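PDB 5H4U: endo-beta-1,4-glucanase from Cryptopygus antarcticus, which hydrolyses internal beta-1,4-glucosidic linkages in carboxymethylcellulose, lichenan and barley beta-glucan, releasing mainly cellobiose, cellotriose and cellotetraose from carboxymethylcellulose. Local coordinates for residues N75-T81 with L183-W189; V23-Y27 with N196-P200. One frame throughout, in Å; residues are numbered along the deposited sequence.

Contact 1: N75-T81 with L183-W189; sequences NDQQPFT and LRAGCNW
Pro79, followed by Phe80 and Thr81, runs over one face and on to the edge of the Trp189 indole. Pro79 CB sits 3.5 Å from the centroid of the six-membered ring of Trp189 and only 11° off the ring normal, a CH-pi contact made almost from straight above. Phe80 N passes over the same face nearer the rim, and Thr81 takes the ring edge, where its methyl CG2 is 3.5 Å from Trp189 NE1. With CG anti to the backbone N (chi1 -178°), the indole leaves the helix toward segment 75-81 and offers its N-H to the backbone: Trp189 NE1 lies 3.0 Å from Phe80 O, in a bent (124°), weak bond.

Toward the start of the helix, Gln78 takes over. Its chain, extended beyond CG, reaches the first turn, with CD 3.7 Å from Leu183 CA and the terminal amide set against the backbone of Leu183 and Gly186. Gly186, which has no side chain, lets the two backbones approach: its CA is 5.2 Å from Gln78 CA and 4.0 Å from Pro79 CD. Leu183 crosses the Asn75 side chain at about a right angle, its methyl CD2 3.6 Å from Asn75 OD1, while Asn75 ND2 is hydrogen-bonded to Asn55 OD1.

The contact thus fastens the segment leading into strand 80-82 along one side of helix 184-191. Trp193 and Phe194 also meet the ring of Trp189, Leu183 touches Trp156 of helix 152-156, and the Cys176-Cys187 disulfide ties the helix to the loop before it. The Phe80 side chain leaves the backbone away from this helix, and its ring packs on Ile212 and Leu213, so Phe80 meets helix 184-191 through its backbone and helix 211-217 through its side chain.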
loop_
_atom_site.group_PDB
_atom_site.type_symbol
_atom_site.label_atom_id
_atom_site.label_comp_id
_atom_site.label_asym_id
_atom_site.label_seq_id
_atom_site.Cartn_x
_atom_site.Cartn_y
_atom_site.Cartn_z
ATOM N N ASN A 75 5.245 -5.597 8.002
ATOM C CA ASN A 75 6.024 -4.382 8.230
ATOM C C ASN A 75 6.851 -4.084 6.995
ATOM O O ASN A 75 7.113 -2.922 6.662
ATOM C CB ASN A 75 6.934 -4.560 9.446
ATOM C CG ASN A 75 6.169 -4.648 10.759
ATOM O OD1 ASN A 75 5.153 -3.999 10.929
ATOM N ND2 ASN A 75 6.668 -5.455 11.695
ATOM N N ASP A 76 7.162 -5.142 6.260
ATOM C CA ASP A 76 7.946 -5.156 5.045
ATOM C C ASP A 76 7.297 -4.379 3.915
ATOM O O ASP A 76 7.975 -3.998 2.950
ATOM C CB ASP A 76 7.973 -6.623 4.614
ATOM C CG ASP A 76 9.288 -7.071 4.172
ATOM O OD1 ASP A 76 10.144 -6.193 4.034
ATOM O OD2 ASP A 76 9.461 -8.296 3.966
ATOM N N GLN A 77 6.002 -4.121 4.011
ATOM C CA GLN A 77 5.280 -3.512 2.916
ATOM C C GLN A 77 5.028 -2.025 3.124
ATOM O O GLN A 77 4.024 -1.486 2.656
ATOM C CB GLN A 77 4.016 -4.336 2.669
ATOM C CG GLN A 77 4.389 -5.538 1.772
ATOM C CD GLN A 77 3.370 -6.658 1.753
ATOM O OE1 GLN A 77 2.169 -6.430 1.863
ATOM N NE2 GLN A 77 3.854 -7.890 1.609
ATOM N N GLN A 78 5.940 -1.352 3.790
ATOM C CA GLN A 78 5.993 0.083 3.988
ATOM C C GLN A 78 6.689 0.772 2.820
ATOM O O GLN A 78 7.534 0.171 2.150
ATOM C CB GLN A 78 6.755 0.420 5.245
ATOM C CG GLN A 78 6.016 0.220 6.496
ATOM C CD GLN A 78 6.871 0.666 7.635
ATOM O OE1 GLN A 78 7.859 0.034 7.973
ATOM N NE2 GLN A 78 6.536 1.799 8.189
ATOM N N PRO A 79 6.373 2.048 2.612
ATOM C CA PRO A 79 7.030 2.800 1.545
ATOM C C PRO A 79 8.465 3.114 1.913
ATOM O O PRO A 79 8.816 3.274 3.087
ATOM C CB PRO A 79 6.199 4.084 1.440
ATOM C CG PRO A 79 5.576 4.254 2.784
ATOM C CD PRO A 79 5.366 2.855 3.328
ATOM N N PHE A 80 9.296 3.220 0.882
ATOM C CA PHE A 80 10.706 3.496 1.071
ATOM C C PHE A 80 11.240 4.195 -0.166
ATOM O O PHE A 80 10.485 4.606 -1.050
ATOM C CB PHE A 80 11.464 2.207 1.384
ATOM C CG PHE A 80 11.368 1.164 0.314
ATOM C CD1 PHE A 80 10.280 0.309 0.257
ATOM C CD2 PHE A 80 12.403 0.978 -0.580
ATOM C CE1 PHE A 80 10.194 -0.676 -0.704
ATOM C CE2 PHE A 80 12.333 -0.014 -1.539
ATOM C CZ PHE A 80 11.227 -0.842 -1.599
ATOM N N THR A 81 12.556 4.333 -0.210
ATOM C CA THR A 81 13.267 4.952 -1.311
ATOM C C THR A 81 14.451 4.094 -1.717
ATOM O O THR A 81 15.055 3.409 -0.888
ATOM C CB THR A 81 13.839 6.293 -0.922
ATOM O OG1 THR A 81 14.772 6.071 0.147
ATOM C CG2 THR A 81 12.756 7.223 -0.458
ATOM N N LEU A 183 6.600 0.661 12.264
ATOM C CA LEU A 183 6.024 1.374 11.126
ATOM C C LEU A 183 6.565 2.787 11.003
ATOM O O LEU A 183 6.207 3.511 10.060
ATOM C CB LEU A 183 4.494 1.414 11.214
ATOM C CG LEU A 183 3.794 0.061 11.252
ATOM C CD1 LEU A 183 2.343 0.294 11.511
ATOM C CD2 LEU A 183 3.976 -0.719 9.951
ATOM N N ARG A 184 7.434 3.192 11.925
ATOM C CA ARG A 184 7.811 4.587 12.000
ATOM C C ARG A 184 8.620 5.011 10.782
ATOM O O ARG A 184 8.640 6.202 10.447
ATOM C CB ARG A 184 8.546 4.837 13.306
ATOM C CG ARG A 184 7.583 5.211 14.441
ATOM C CD ARG A 184 8.250 4.962 15.769
ATOM N NE ARG A 184 7.318 4.632 16.843
ATOM C CZ ARG A 184 7.620 4.747 18.135
ATOM N NH1 ARG A 184 8.825 5.182 18.503
ATOM N NH2 ARG A 184 6.730 4.427 19.056
ATOM N N ALA A 185 9.371 4.094 10.168
ATOM C CA ALA A 185 10.028 4.454 8.919
ATOM C C ALA A 185 8.997 4.930 7.905
ATOM O O ALA A 185 9.079 6.056 7.396
ATOM C CB ALA A 185 10.843 3.279 8.360
ATOM N N GLY A 186 7.981 4.107 7.649
ATOM C CA GLY A 186 7.014 4.451 6.621
ATOM C C GLY A 186 6.320 5.750 6.936
ATOM O O GLY A 186 6.251 6.657 6.101
ATOM N N CYS A 187 5.868 5.879 8.181
ATOM C CA CYS A 187 5.284 7.121 8.658
ATOM C C CYS A 187 6.171 8.292 8.278
ATOM O O CYS A 187 5.730 9.215 7.584
ATOM C CB CYS A 187 5.099 7.035 10.172
ATOM S SG CYS A 187 4.158 8.327 10.880
ATOM N N ASN A 188 7.457 8.216 8.635
ATOM C CA ASN A 188 8.358 9.342 8.394
ATOM C C ASN A 188 8.533 9.622 6.909
ATOM O O ASN A 188 8.621 10.787 6.491
ATOM C CB ASN A 188 9.695 9.098 9.093
ATOM C CG ASN A 188 9.634 9.469 10.576
ATOM O OD1 ASN A 188 9.149 10.549 10.939
ATOM N ND2 ASN A 188 10.026 8.545 11.436
ATOM N N TRP A 189 8.579 8.566 6.097
ATOM C CA TRP A 189 8.664 8.728 4.651
ATOM C C TRP A 189 7.592 9.680 4.126
ATOM O O TRP A 189 7.841 10.464 3.205
ATOM C CB TRP A 189 8.543 7.352 4.023
ATOM C CG TRP A 189 8.636 7.248 2.554
ATOM C CD1 TRP A 189 9.740 6.941 1.820
ATOM C CD2 TRP A 189 7.544 7.358 1.628
ATOM N NE1 TRP A 189 9.405 6.884 0.490
ATOM C CE2 TRP A 189 8.064 7.134 0.348
ATOM C CE3 TRP A 189 6.183 7.644 1.764
ATOM C CZ2 TRP A 189 7.273 7.187 -0.790
ATOM C CZ3 TRP A 189 5.406 7.697 0.641
ATOM C CH2 TRP A 189 5.948 7.475 -0.623
#

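Contact 2: V23-Y27 with N196-P200; sequences VTTRY and NADNP
Arg26 sends CG between its backbone N and carbonyl carbon (chi1 55°), then runs extended as far as NE, which carries the guanidinium across to Asp198. Thr24 has the same kind of first torsion at OG1, and this hydroxyl donates to Pro200 O; the modelled bond is very short and its exact length doubtful. A weak bond from Thr24 N, 3.5 Å from Pro200 O, adds to the grip on that carbonyl.

The salt bridge is nearly straight: Arg26 NH1 lies 3.1 Å from Asp198 OD1, with an angle of 174° at the hydrogen. OD1 lies in the guanidinium plane, but is approached on its anti side by a group turned 62° from the carboxylate. A water accepts from Arg26 NH1 and Asn199 N and donates weakly to Ala197 O. Leucine in place of Arg26 would probably leave Asp198 without its cationic mate and this water less firmly held.

Arg26 NE is hydrogen-bonded to Gly168 O and lies near the like-charged Arg190. Asp198 probably offsets part of this positive charge; since Asp198 is exposed, solvent is likely to weaken the pair, and the Thr24 bonds to Pro200 O share in holding the loop to strand 19-27.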
loop_
_atom_site.group_PDB
_atom_site.type_symbol
_atom_site.label_atom_id
_atom_site.label_comp_id
_atom_site.label_asym_id
_atom_site.label_seq_id
_atom_site.Cartn_x
_atom_site.Cartn_y
_atom_site.Cartn_z
ATOM N N VAL A 23 -5.413 9.632 -9.829
ATOM C CA VAL A 23 -5.358 10.296 -8.540
ATOM C C VAL A 23 -4.903 9.287 -7.490
ATOM O O VAL A 23 -4.991 8.071 -7.678
ATOM C CB VAL A 23 -6.736 10.891 -8.177
ATOM C CG1 VAL A 23 -7.172 11.903 -9.231
ATOM C CG2 VAL A 23 -7.769 9.785 -8.080
ATOM N N THR A 24 -4.380 9.800 -6.380
ATOM C CA THR A 24 -3.878 8.944 -5.310
ATOM C C THR A 24 -4.563 9.306 -3.998
ATOM O O THR A 24 -5.252 10.321 -3.892
ATOM C CB THR A 24 -2.340 9.021 -5.194
ATOM O OG1 THR A 24 -1.923 10.348 -4.845
ATOM C CG2 THR A 24 -1.670 8.579 -6.514
ATOM N N THR A 25 -4.422 8.432 -3.005
ATOM C CA THR A 25 -4.808 8.717 -1.629
ATOM C C THR A 25 -3.744 8.102 -0.737
ATOM O O THR A 25 -2.791 7.500 -1.227
ATOM C CB THR A 25 -6.213 8.167 -1.304
ATOM O OG1 THR A 25 -6.282 6.781 -1.650
ATOM C CG2 THR A 25 -7.314 8.927 -2.049
ATOM N N ARG A 26 -3.890 8.238 0.577
ATOM C CA ARG A 26 -2.984 7.560 1.497
ATOM C C ARG A 26 -3.774 6.760 2.524
ATOM O O ARG A 26 -4.819 7.203 3.001
ATOM C CB ARG A 26 -2.048 8.555 2.189
ATOM C CG ARG A 26 -2.725 9.655 2.901
ATOM C CD ARG A 26 -1.758 10.694 3.369
ATOM N NE ARG A 26 -2.436 11.653 4.224
ATOM C CZ ARG A 26 -3.058 12.739 3.782
ATOM N NH1 ARG A 26 -3.100 13.007 2.480
ATOM N NH2 ARG A 26 -3.674 13.537 4.643
ATOM N N TYR A 27 -3.254 5.600 2.906
ATOM C CA TYR A 27 -4.029 4.803 3.841
ATOM C C TYR A 27 -3.177 3.699 4.424
ATOM O O TYR A 27 -2.196 3.275 3.823
ATOM C CB TYR A 27 -5.270 4.201 3.162
ATOM C CG TYR A 27 -5.095 2.820 2.565
ATOM C CD1 TYR A 27 -4.490 2.649 1.325
ATOM C CD2 TYR A 27 -5.589 1.687 3.218
ATOM C CE1 TYR A 27 -4.350 1.382 0.760
ATOM C CE2 TYR A 27 -5.445 0.420 2.672
ATOM C CZ TYR A 27 -4.827 0.274 1.442
ATOM O OH TYR A 27 -4.689 -0.986 0.906
ATOM N N ASN A 196 4.487 15.164 2.788
ATOM C CA ASN A 196 3.095 15.238 3.230
ATOM C C ASN A 196 2.174 15.800 2.147
ATOM O O ASN A 196 1.150 16.417 2.437
ATOM C CB ASN A 196 3.014 16.050 4.516
ATOM C CG ASN A 196 1.688 15.907 5.215
ATOM O OD1 ASN A 196 0.978 14.900 5.050
ATOM N ND2 ASN A 196 1.359 16.894 6.036
ATOM N N ALA A 197 2.490 15.493 0.893
ATOM C CA ALA A 197 1.638 15.842 -0.232
ATOM C C ALA A 197 0.235 15.331 0.007
ATOM O O ALA A 197 0.045 14.231 0.532
ATOM C CB ALA A 197 2.185 15.236 -1.521
ATOM N N ASP A 198 -0.746 16.143 -0.354
ATOM C CA ASP A 198 -2.156 15.821 -0.136
ATOM C C ASP A 198 -2.772 15.371 -1.456
ATOM O O ASP A 198 -3.038 16.198 -2.334
ATOM C CB ASP A 198 -2.871 17.039 0.437
ATOM C CG ASP A 198 -4.197 16.709 1.038
ATOM O OD1 ASP A 198 -4.483 15.507 1.276
ATOM O OD2 ASP A 198 -4.953 17.664 1.300
ATOM N N ASN A 199 -3.015 14.071 -1.596
ATOM C CA ASN A 199 -3.617 13.501 -2.798
ATOM C C ASN A 199 -2.906 13.984 -4.054
ATOM O O ASN A 199 -3.512 14.676 -4.881
ATOM C CB ASN A 199 -5.100 13.828 -2.907
ATOM C CG ASN A 199 -5.913 13.312 -1.780
ATOM O OD1 ASN A 199 -5.490 12.438 -1.037
ATOM N ND2 ASN A 199 -7.141 13.814 -1.673
ATOM N N PRO A 200 -1.627 13.678 -4.223
ATOM C CA PRO A 200 -0.953 14.124 -5.443
ATOM C C PRO A 200 -1.532 13.351 -6.600
ATOM O O PRO A 200 -1.803 12.159 -6.507
ATOM C CB PRO A 200 0.515 13.788 -5.185
ATOM C CG PRO A 200 0.471 12.667 -4.211
ATOM C CD PRO A 200 -0.695 12.982 -3.324
HETATM O O HOH W 1 -1.887 11.537 0.046
#

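Overall arrangement
The two contacts lie 15 Å apart between centres, with nearest atoms about 6 Å apart, and do not touch. In chain order come 23-27, 75-81, 183-189 and 196-200, so contact 2 joins the outer pair and contact 1 the inner one. Both reach the same mixed sheet, consistent with the double-psi beta-barrel of glycosyl hydrolase family 45, through strands 19-27 and 80-82. Helix 184-191 and the loop that follows it therefore anchor to the sheet at two successive places before strand 201-207 pairs antiparallel with 19-27. Strand 19-27 also runs parallel to 135-140, and the side chain of Thr25 comes within about 3 Å of that of Asp138, the inferred proton donor on strand 135-140.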